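Local atomic coordinates of pumilio homolog 23 (PDB entry 5WZJ), a protein that binds RNA sequence-specifically through its pumilio repeats, recognises an 18S rRNA sequence, and probably regulates translation and mRNA stability. Residues 211-216 against 231-236; 249-254 against 291-296. One frame throughout, in Å; residues are numbered along the deposited sequence.

Contact 1 of 2, residues 211-216 against 231-236; sequences GLLSCS and LVLQTA. With nucleotides of chain B.
Leu212 and Leu233 mark the closest approach of the two backbones, their CA atoms 8.6 Å apart, where segment 211-216, at the C-terminal part of helix 202-213 and the loop after it, faces segment 231-236 of helix 227-239; both segments lie in Pumilio repeat 4. Two methyl contacts bridge this gap. Leu212 CD1 meets Val232 CG1 at 3.9 Å, the side chains crossing at about a right angle; Val232 sets CG1 anti to its backbone N (chi1 173°), which brings that branch to the leucine. Leu213 CD2 and Leu233 CD2 touch at 3.6 Å, each leucine reaching over with the tip of its chain. All four residues are buried, and no hydrogen bond joins the segments.

The RNA lies beyond helix 227-239. Gln234 pairs with the Watson-Crick edge of A8 of chain B: N6 donates to OE1 at 3.0 Å (176°), and NE2 donates to N1, also at 3.0 Å (171°). Ser230 OG takes a further bond from NE2 and so limits rotation of the amide. Leu231 lies between two bases, CD2 over the face of A8, 3.4 Å from its N1, and CD1 over the face of C9 of chain B. Helix 227-239 thus has an apolar face seated on 211-216 and an RNA face combining Gln234's nearly straight bonds with Leu231's apolar contacts.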
ATOM      1  N   GLY A 211      18.725   7.551  18.946  1.00 12.54           N
ATOM      2  CA  GLY A 211      19.998   6.858  18.798  1.00 15.94           C
ATOM      3  C   GLY A 211      20.313   6.504  17.354  1.00 19.23           C
ATOM      4  O   GLY A 211      21.466   6.590  16.919  1.00 18.27           O
ATOM      5  N   LEU A 212      19.295   6.107  16.584  1.00 15.02           N
ATOM      6  CA  LEU A 212      19.542   5.774  15.186  1.00 20.16           C
ATOM      7  C   LEU A 212      19.932   6.992  14.374  1.00 21.40           C
ATOM      8  O   LEU A 212      20.529   6.844  13.301  1.00 21.85           O
ATOM      9  CB  LEU A 212      18.306   5.136  14.542  1.00 14.78           C
ATOM     10  CG  LEU A 212      17.769   3.872  15.228  1.00 18.28           C
ATOM     11  CD1 LEU A 212      16.552   3.324  14.459  1.00 11.13           C
ATOM     12  CD2 LEU A 212      18.850   2.809  15.367  1.00 12.83           C
ATOM     13  N   LEU A 213      19.610   8.190  14.856  1.00 15.87           N
ATOM     14  CA  LEU A 213      19.815   9.405  14.089  1.00 16.72           C
ATOM     15  C   LEU A 213      20.988  10.236  14.578  1.00 17.51           C
ATOM     16  O   LEU A 213      21.280  11.264  13.971  1.00 18.28           O
ATOM     17  CB  LEU A 213      18.550  10.268  14.118  1.00 16.57           C
ATOM     18  CG  LEU A 213      17.305   9.664  13.480  1.00 22.34           C
ATOM     19  CD1 LEU A 213      16.140  10.625  13.638  1.00 22.13           C
ATOM     20  CD2 LEU A 213      17.550   9.351  12.013  1.00 22.24           C
ATOM     21  N   SER A 214      21.655   9.849  15.660  1.00 20.63           N
ATOM     22  CA  SER A 214      22.713  10.697  16.217  1.00 31.28           C
ATOM     23  C   SER A 214      24.071  10.291  15.651  1.00 31.83           C
ATOM     24  O   SER A 214      24.975   9.854  16.355  1.00 48.51           O
ATOM     25  CB  SER A 214      22.715  10.624  17.736  1.00 20.26           C
ATOM     26  OG  SER A 214      22.987   9.307  18.101  1.00 24.93           O
ATOM     27  N   CYS A 215      24.185  10.405  14.344  1.00 23.64           N
ATOM     28  CA  CYS A 215      25.449  10.210  13.663  1.00 20.34           C
ATOM     29  C   CYS A 215      25.812  11.524  12.984  1.00 20.65           C
ATOM     30  O   CYS A 215      25.028  12.480  12.988  1.00 16.17           O
ATOM     31  CB  CYS A 215      25.356   9.056  12.660  1.00 16.10           C
ATOM     32  SG  CYS A 215      24.080   9.354  11.382  1.00 19.06           S
ATOM     33  N   SER A 216      27.011  11.575  12.398  1.00 17.73           N
ATOM     34  CA  SER A 216      27.456  12.793  11.739  1.00 17.20           C
ATOM     35  C   SER A 216      26.602  13.067  10.509  1.00 17.76           C
ATOM     36  O   SER A 216      25.939  12.176   9.984  1.00 15.47           O
ATOM     37  CB  SER A 216      28.935  12.678  11.350  1.00 17.04           C
ATOM     38  OG  SER A 216      29.120  11.719  10.320  1.00 15.65           O
ATOM     39  N   LEU A 231      15.249   1.790   4.555  1.00 14.80           N
ATOM     40  CA  LEU A 231      14.081   1.019   4.975  1.00 15.55           C
ATOM     41  C   LEU A 231      13.786   1.192   6.466  1.00 16.12           C
ATOM     42  O   LEU A 231      12.620   1.312   6.861  1.00 14.94           O
ATOM     43  CB  LEU A 231      14.295  -0.460   4.635  1.00 12.02           C
ATOM     44  CG  LEU A 231      14.063  -0.803   3.160  1.00 13.65           C
ATOM     45  CD1 LEU A 231      14.726  -2.140   2.801  1.00 11.80           C
ATOM     46  CD2 LEU A 231      12.565  -0.851   2.907  1.00 12.64           C
ATOM     47  N   VAL A 232      14.823   1.171   7.305  1.00 14.19           N
ATOM     48  CA  VAL A 232      14.639   1.425   8.734  1.00 10.55           C
ATOM     49  C   VAL A 232      14.034   2.809   8.950  1.00 12.74           C
ATOM     50  O   VAL A 232      13.053   2.972   9.686  1.00 15.41           O
ATOM     51  CB  VAL A 232      15.978   1.275   9.480  1.00 11.06           C
ATOM     52  CG1 VAL A 232      15.820   1.713  10.949  1.00 12.63           C
ATOM     53  CG2 VAL A 232      16.489  -0.184   9.398  1.00  8.13           C
ATOM     54  N   LEU A 233      14.608   3.826   8.308  1.00 12.27           N
ATOM     55  CA  LEU A 233      14.130   5.189   8.520  1.00 15.42           C
ATOM     56  C   LEU A 233      12.720   5.393   7.963  1.00 14.57           C
ATOM     57  O   LEU A 233      11.946   6.175   8.524  1.00 13.37           O
ATOM     58  CB  LEU A 233      15.101   6.191   7.898  1.00 14.38           C
ATOM     59  CG  LEU A 233      16.485   6.275   8.568  1.00 20.19           C
ATOM     60  CD1 LEU A 233      17.367   7.264   7.834  1.00 19.37           C
ATOM     61  CD2 LEU A 233      16.360   6.675  10.006  1.00 23.67           C
ATOM     62  N   GLN A 234      12.372   4.705   6.869  1.00 12.11           N
ATOM     63  CA  GLN A 234      11.000   4.751   6.363  1.00 12.87           C
ATOM     64  C   GLN A 234      10.017   4.243   7.401  1.00 14.86           C
ATOM     65  O   GLN A 234       8.991   4.882   7.666  1.00 17.74           O
ATOM     66  CB  GLN A 234      10.864   3.914   5.094  1.00 10.30           C
ATOM     67  CG  GLN A 234      11.583   4.494   3.873  1.00 13.17           C
ATOM     68  CD  GLN A 234      11.671   3.465   2.765  1.00 15.03           C
ATOM     69  OE1 GLN A 234      10.666   2.834   2.409  1.00 15.96           O
ATOM     70  NE2 GLN A 234      12.874   3.245   2.251  1.00 16.18           N
ATOM     71  N   THR A 235      10.303   3.077   7.984  1.00 11.84           N
ATOM     72  CA  THR A 235       9.425   2.534   9.016  1.00 14.41           C
ATOM     73  C   THR A 235       9.286   3.517  10.178  1.00 19.23           C
ATOM     74  O   THR A 235       8.172   3.823  10.623  1.00 13.51           O
ATOM     75  CB  THR A 235       9.959   1.176   9.482  1.00 14.78           C
ATOM     76  OG1 THR A 235       9.879   0.259   8.390  1.00 13.92           O
ATOM     77  CG2 THR A 235       9.159   0.628  10.655  1.00 12.81           C
ATOM     78  N   ALA A 236      10.404   4.073  10.642  1.00 14.77           N
ATOM     79  CA  ALA A 236      10.328   5.027  11.748  1.00 13.08           C
ATOM     80  C   ALA A 236       9.438   6.219  11.396  1.00 17.06           C
ATOM     81  O   ALA A 236       8.605   6.644  12.208  1.00 15.17           O
ATOM     82  CB  ALA A 236      11.728   5.499  12.141  1.00  8.82           C
TER
ATOM     83  P     A B   8      13.537  -2.799  -9.015  1.00 28.48           P
ATOM     84  OP1   A B   8      14.756  -3.604  -9.270  1.00 29.81           O
ATOM     85  OP2   A B   8      12.205  -3.358  -9.316  1.00 30.04           O
ATOM     86  O5'   A B   8      13.489  -2.367  -7.491  1.00 28.47           O
ATOM     87  C5'   A B   8      13.138  -3.292  -6.489  1.00 37.36           C
ATOM     88  C4'   A B   8      14.222  -3.327  -5.457  1.00 38.77           C
ATOM     89  O4'   A B   8      14.244  -2.067  -4.733  1.00 25.30           O
ATOM     90  C3'   A B   8      14.084  -4.401  -4.391  1.00 37.83           C
ATOM     91  O3'   A B   8      14.666  -5.624  -4.836  1.00 46.17           O
ATOM     92  C2'   A B   8      14.831  -3.798  -3.222  1.00 35.60           C
ATOM     93  O2'   A B   8      16.222  -3.979  -3.459  1.00 24.90           O
ATOM     94  C1'   A B   8      14.502  -2.302  -3.376  1.00 26.85           C
ATOM     95  N9    A B   8      13.318  -1.836  -2.615  1.00 22.12           N
ATOM     96  C8    A B   8      11.991  -2.214  -2.691  1.00 20.42           C
ATOM     97  N7    A B   8      11.200  -1.544  -1.872  1.00 22.40           N
ATOM     98  C5    A B   8      12.042  -0.647  -1.236  1.00 19.43           C
ATOM     99  C6    A B   8      11.838   0.359  -0.267  1.00 18.03           C
ATOM    100  N6    A B   8      10.669   0.671   0.303  1.00 15.32           N
ATOM    101  N1    A B   8      12.925   1.063   0.131  1.00 17.09           N
ATOM    102  C2    A B   8      14.127   0.797  -0.397  1.00 18.60           C
ATOM    103  N3    A B   8      14.440  -0.121  -1.305  1.00 14.55           N
ATOM    104  C4    A B   8      13.340  -0.806  -1.697  1.00 17.82           C
ATOM    105  P     C B   9      14.077  -7.059  -4.385  1.00 40.39           P
ATOM    106  OP1   C B   9      14.777  -8.095  -5.185  1.00 40.21           O
ATOM    107  OP2   C B   9      12.591  -7.027  -4.364  1.00 33.19           O
ATOM    108  O5'   C B   9      14.518  -7.191  -2.852  1.00 34.78           O
ATOM    109  C5'   C B   9      15.884  -7.213  -2.449  1.00 25.20           C
ATOM    110  C4'   C B   9      15.975  -7.364  -0.948  1.00 24.19           C
ATOM    111  O4'   C B   9      15.422  -6.196  -0.311  1.00 24.02           O
ATOM    112  C3'   C B   9      15.215  -8.560  -0.372  1.00 23.32           C
ATOM    113  O3'   C B   9      16.127  -9.617  -0.141  1.00 24.40           O
ATOM    114  C2'   C B   9      14.572  -8.053   0.931  1.00 38.53           C
ATOM    115  O2'   C B   9      15.199  -8.622   2.076  1.00 55.60           O
ATOM    116  C1'   C B   9      14.825  -6.537   0.906  1.00 21.89           C
ATOM    117  N1    C B   9      13.598  -5.734   1.087  1.00 20.16           N
ATOM    118  C2    C B   9      13.320  -5.354   2.391  1.00 19.29           C
ATOM    119  O2    C B   9      14.126  -5.720   3.269  1.00 19.11           O
ATOM    120  N3    C B   9      12.211  -4.610   2.644  1.00 21.15           N
ATOM    121  C4    C B   9      11.400  -4.266   1.644  1.00 19.19           C
ATOM    122  N4    C B   9      10.314  -3.542   1.929  1.00 21.00           N
ATOM    123  C5    C B   9      11.673  -4.651   0.289  1.00 20.72           C
ATOM    124  C6    C B   9      12.773  -5.381   0.052  1.00 19.78           C
TER

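Contact 2 of 2, residues 249-254 against 291-296; sequences EIIPLI and EVILEV. With nucleotides of chain B.
Glu291 OE1 is gripped twice by G7 of chain B, accepting from N1 at 2.7 Å and from N2 at 2.8 Å. A single oxygen serves both donors, so neither bond is straight, and the N-H...O angle to N1 is 149°. The acceptor suits the guanine N1-H and exocyclic amine, as in the base-reading side chains of PUF proteins. OE2 of the same carboxylate forms a salt bridge with Arg181, which also pairs with Glu295; the arginine probably stabilises the charged form and fixes the carboxylate's rotation.

Away from the RNA, the helices of segments 249-254 and 291-296 run roughly antiparallel, at 154°, with axes 11.7 Å apart. Ile251 and Ile293 face each other, CG2 to CG2 at 4.0 Å, their side chains lying alongside and pointing opposite ways. In both, CG1 stands beside the backbone N (chi1 -71° in Ile251) and CG2 is anti to it, which points CG2 at the partner. Ile251 CD1 then reaches Val296 CG2 at 4.2 Å, and Ile293 CD1 meets Ile254 CG2 at the same distance.

This apolar seam flanks Leu237 of helix 227-239, which touches both Ile251 and Ile293; Leu301 and Met305 of helix 299-310 pack alongside, and helix 323-332 meets Glu291 and Leu294.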
ATOM      1  N   GLU A 249      11.520  17.447  14.479  1.00 21.51           N
ATOM      2  CA  GLU A 249      12.871  17.238  14.980  1.00 19.93           C
ATOM      3  C   GLU A 249      13.633  16.213  14.141  1.00 19.60           C
ATOM      4  O   GLU A 249      14.823  16.402  13.875  1.00 22.93           O
ATOM      5  CB  GLU A 249      12.821  16.784  16.452  1.00 20.51           C
ATOM      6  CG  GLU A 249      14.077  17.104  17.275  1.00 34.51           C
ATOM      7  CD  GLU A 249      14.109  18.551  17.783  1.00 38.77           C
ATOM      8  OE1 GLU A 249      13.231  19.372  17.398  1.00 32.94           O
ATOM      9  OE2 GLU A 249      15.016  18.863  18.582  1.00 46.05           O
ATOM     10  N   ILE A 250      12.976  15.134  13.707  1.00 16.67           N
ATOM     11  CA  ILE A 250      13.719  14.033  13.098  1.00 21.97           C
ATOM     12  C   ILE A 250      13.954  14.260  11.606  1.00 17.95           C
ATOM     13  O   ILE A 250      15.002  13.880  11.072  1.00 15.14           O
ATOM     14  CB  ILE A 250      13.022  12.684  13.360  1.00 27.19           C
ATOM     15  CG1 ILE A 250      11.648  12.626  12.715  1.00 29.90           C
ATOM     16  CG2 ILE A 250      12.928  12.395  14.854  1.00 28.91           C
ATOM     17  CD1 ILE A 250      10.860  11.395  13.136  1.00 32.91           C
ATOM     18  N   ILE A 251      12.992  14.841  10.887  1.00 11.54           N
ATOM     19  CA  ILE A 251      13.142  14.979   9.435  1.00 14.34           C
ATOM     20  C   ILE A 251      14.322  15.889   9.070  1.00 20.68           C
ATOM     21  O   ILE A 251      15.084  15.525   8.160  1.00 19.39           O
ATOM     22  CB  ILE A 251      11.818  15.410   8.793  1.00 17.19           C
ATOM     23  CG1 ILE A 251      10.807  14.262   8.840  1.00 20.22           C
ATOM     24  CG2 ILE A 251      12.045  15.878   7.341  1.00 18.92           C
ATOM     25  CD1 ILE A 251       9.421  14.672   8.345  1.00 18.13           C
ATOM     26  N   PRO A 252      14.531  17.038   9.729  1.00 18.65           N
ATOM     27  CA  PRO A 252      15.744  17.831   9.424  1.00 23.06           C
ATOM     28  C   PRO A 252      17.046  17.086   9.666  1.00 21.85           C
ATOM     29  O   PRO A 252      18.023  17.328   8.943  1.00 21.46           O
ATOM     30  CB  PRO A 252      15.619  19.048  10.360  1.00 25.02           C
ATOM     31  CG  PRO A 252      14.167  19.161  10.643  1.00 27.68           C
ATOM     32  CD  PRO A 252      13.616  17.767  10.630  1.00 16.32           C
ATOM     33  N   LEU A 253      17.099  16.193  10.661  1.00 18.08           N
ATOM     34  CA  LEU A 253      18.287  15.356  10.842  1.00 17.64           C
ATOM     35  C   LEU A 253      18.487  14.419   9.652  1.00 19.07           C
ATOM     36  O   LEU A 253      19.591  14.309   9.109  1.00 18.07           O
ATOM     37  CB  LEU A 253      18.189  14.558  12.151  1.00 19.82           C
ATOM     38  CG  LEU A 253      18.177  15.328  13.478  1.00 26.02           C
ATOM     39  CD1 LEU A 253      17.877  14.406  14.672  1.00 24.43           C
ATOM     40  CD2 LEU A 253      19.490  16.064  13.697  1.00 28.07           C
ATOM     41  N   ILE A 254      17.420  13.743   9.218  1.00 13.50           N
ATOM     42  CA  ILE A 254      17.521  12.837   8.073  1.00 16.01           C
ATOM     43  C   ILE A 254      17.952  13.583   6.816  1.00 13.74           C
ATOM     44  O   ILE A 254      18.743  13.068   6.014  1.00 16.38           O
ATOM     45  CB  ILE A 254      16.185  12.106   7.850  1.00 16.87           C
ATOM     46  CG1 ILE A 254      15.876  11.204   9.062  1.00 19.09           C
ATOM     47  CG2 ILE A 254      16.219  11.315   6.526  1.00 14.59           C
ATOM     48  CD1 ILE A 254      14.529  10.510   8.968  1.00 17.15           C
ATOM     49  N   GLU A 291       9.758   9.698  -0.454  1.00 15.26           N
ATOM     50  CA  GLU A 291       8.325   9.414  -0.561  1.00 22.98           C
ATOM     51  C   GLU A 291       7.672   9.429   0.811  1.00 20.21           C
ATOM     52  O   GLU A 291       6.613  10.032   1.004  1.00 15.99           O
ATOM     53  CB  GLU A 291       8.074   8.050  -1.210  1.00 16.29           C
ATOM     54  CG  GLU A 291       8.357   7.936  -2.698  1.00 18.75           C
ATOM     55  CD  GLU A 291       7.993   6.548  -3.187  1.00 19.79           C
ATOM     56  OE1 GLU A 291       8.896   5.777  -3.576  1.00 18.77           O
ATOM     57  OE2 GLU A 291       6.794   6.208  -3.107  1.00 22.13           O
ATOM     58  N   VAL A 292       8.302   8.771   1.781  1.00 13.30           N
ATOM     59  CA  VAL A 292       7.702   8.673   3.104  1.00 11.17           C
ATOM     60  C   VAL A 292       7.772  10.014   3.826  1.00 14.70           C
ATOM     61  O   VAL A 292       6.812  10.427   4.485  1.00 19.12           O
ATOM     62  CB  VAL A 292       8.366   7.545   3.913  1.00 11.97           C
ATOM     63  CG1 VAL A 292       7.788   7.512   5.324  1.00 13.48           C
ATOM     64  CG2 VAL A 292       8.119   6.197   3.222  1.00 15.42           C
ATOM     65  N   ILE A 293       8.897  10.723   3.698  1.00 13.28           N
ATOM     66  CA  ILE A 293       9.003  12.065   4.268  1.00 12.65           C
ATOM     67  C   ILE A 293       7.840  12.940   3.809  1.00 17.97           C
ATOM     68  O   ILE A 293       7.192  13.627   4.615  1.00 15.55           O
ATOM     69  CB  ILE A 293      10.356  12.700   3.904  1.00 13.37           C
ATOM     70  CG1 ILE A 293      11.484  12.022   4.690  1.00 16.94           C
ATOM     71  CG2 ILE A 293      10.334  14.188   4.200  1.00 12.42           C
ATOM     72  CD1 ILE A 293      12.863  12.433   4.224  1.00 13.56           C
ATOM     73  N   LEU A 294       7.558  12.928   2.503  1.00 15.12           N
ATOM     74  CA  LEU A 294       6.494  13.782   1.977  1.00 16.35           C
ATOM     75  C   LEU A 294       5.123  13.338   2.464  1.00 17.20           C
ATOM     76  O   LEU A 294       4.244  14.182   2.676  1.00 16.97           O
ATOM     77  CB  LEU A 294       6.544  13.806   0.446  1.00 14.55           C
ATOM     78  CG  LEU A 294       7.761  14.544  -0.130  1.00 16.33           C
ATOM     79  CD1 LEU A 294       7.841  14.425  -1.650  1.00 15.72           C
ATOM     80  CD2 LEU A 294       7.675  16.003   0.281  1.00 17.08           C
ATOM     81  N   GLU A 295       4.931  12.030   2.670  1.00 16.44           N
ATOM     82  CA  GLU A 295       3.655  11.526   3.169  1.00 22.14           C
ATOM     83  C   GLU A 295       3.387  11.951   4.605  1.00 23.14           C
ATOM     84  O   GLU A 295       2.228  12.147   4.981  1.00 18.11           O
ATOM     85  CB  GLU A 295       3.607  10.002   3.084  1.00 23.25           C
ATOM     86  CG  GLU A 295       3.357   9.522   1.681  1.00 40.03           C
ATOM     87  CD  GLU A 295       3.701   8.069   1.489  1.00 46.38           C
ATOM     88  OE1 GLU A 295       3.592   7.284   2.471  1.00 38.35           O
ATOM     89  OE2 GLU A 295       4.088   7.733   0.345  1.00 49.29           O
ATOM     90  N   VAL A 296       4.428  12.039   5.442  1.00 19.13           N
ATOM     91  CA  VAL A 296       4.225  12.388   6.848  1.00 17.15           C
ATOM     92  C   VAL A 296       4.559  13.840   7.168  1.00 17.10           C
ATOM     93  O   VAL A 296       4.319  14.277   8.306  1.00 18.48           O
ATOM     94  CB  VAL A 296       5.036  11.460   7.780  1.00 17.45           C
ATOM     95  CG1 VAL A 296       4.626  10.025   7.556  1.00 12.57           C
ATOM     96  CG2 VAL A 296       6.549  11.666   7.561  1.00 13.20           C
TER
ATOM     97  P     G B   7       9.882  -1.660 -12.804  1.00 31.54           P
ATOM     98  OP1   G B   7      10.746  -2.311 -13.815  1.00 30.37           O
ATOM     99  OP2   G B   7       8.904  -2.386 -11.962  1.00 28.87           O
ATOM    100  O5'   G B   7      10.821  -0.950 -11.728  1.00 26.09           O
ATOM    101  C5'   G B   7      11.963  -0.220 -12.132  1.00 27.71           C
ATOM    102  C4'   G B   7      12.637   0.435 -10.952  1.00 28.28           C
ATOM    103  O4'   G B   7      11.897   1.611 -10.529  1.00 27.27           O
ATOM    104  C3'   G B   7      12.723  -0.401  -9.689  1.00 29.80           C
ATOM    105  O3'   G B   7      13.737  -1.386  -9.755  1.00 30.95           O
ATOM    106  C2'   G B   7      12.949   0.662  -8.619  1.00 25.62           C
ATOM    107  O2'   G B   7      14.299   1.092  -8.629  1.00 29.34           O
ATOM    108  C1'   G B   7      12.070   1.808  -9.141  1.00 25.89           C
ATOM    109  N9    G B   7      10.754   1.796  -8.486  1.00 24.50           N
ATOM    110  C8    G B   7       9.703   0.944  -8.735  1.00 20.54           C
ATOM    111  N7    G B   7       8.690   1.163  -7.949  1.00 21.72           N
ATOM    112  C5    G B   7       9.095   2.205  -7.125  1.00 22.32           C
ATOM    113  C6    G B   7       8.417   2.871  -6.072  1.00 22.21           C
ATOM    114  O6    G B   7       7.279   2.655  -5.653  1.00 19.09           O
ATOM    115  N1    G B   7       9.180   3.882  -5.499  1.00 21.36           N
ATOM    116  C2    G B   7      10.458   4.191  -5.891  1.00 23.11           C
ATOM    117  N2    G B   7      11.054   5.187  -5.219  1.00 22.61           N
ATOM    118  N3    G B   7      11.106   3.573  -6.870  1.00 25.17           N
ATOM    119  C4    G B   7      10.373   2.600  -7.439  1.00 26.67           C
TER

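Overall arrangement
Contacts 1 and 2 illustrate how a superhelical repeat protein reads RNA one base at a time. Their centres lie about 11 Å apart, and they touch directly: Leu213 CD2 is 3.9 Å from Ile254 CG1, and Gln234 O is 3.7 Å from Val292 CG1. Because Ile254 also packs on Ile293, Leu213 belongs to a hydrophobic layer shared by both contacts, continuous from helix 202-213 through helix 244-254. On the RNA side, Gln234 and Glu291 sit on the RNA-facing helices 227-239 and 284-296 and take adjacent nucleotides, A8 and G7 of chain B. The later residue reads the earlier base, so RNA and protein run antiparallel, the polarity familiar from PUF proteins.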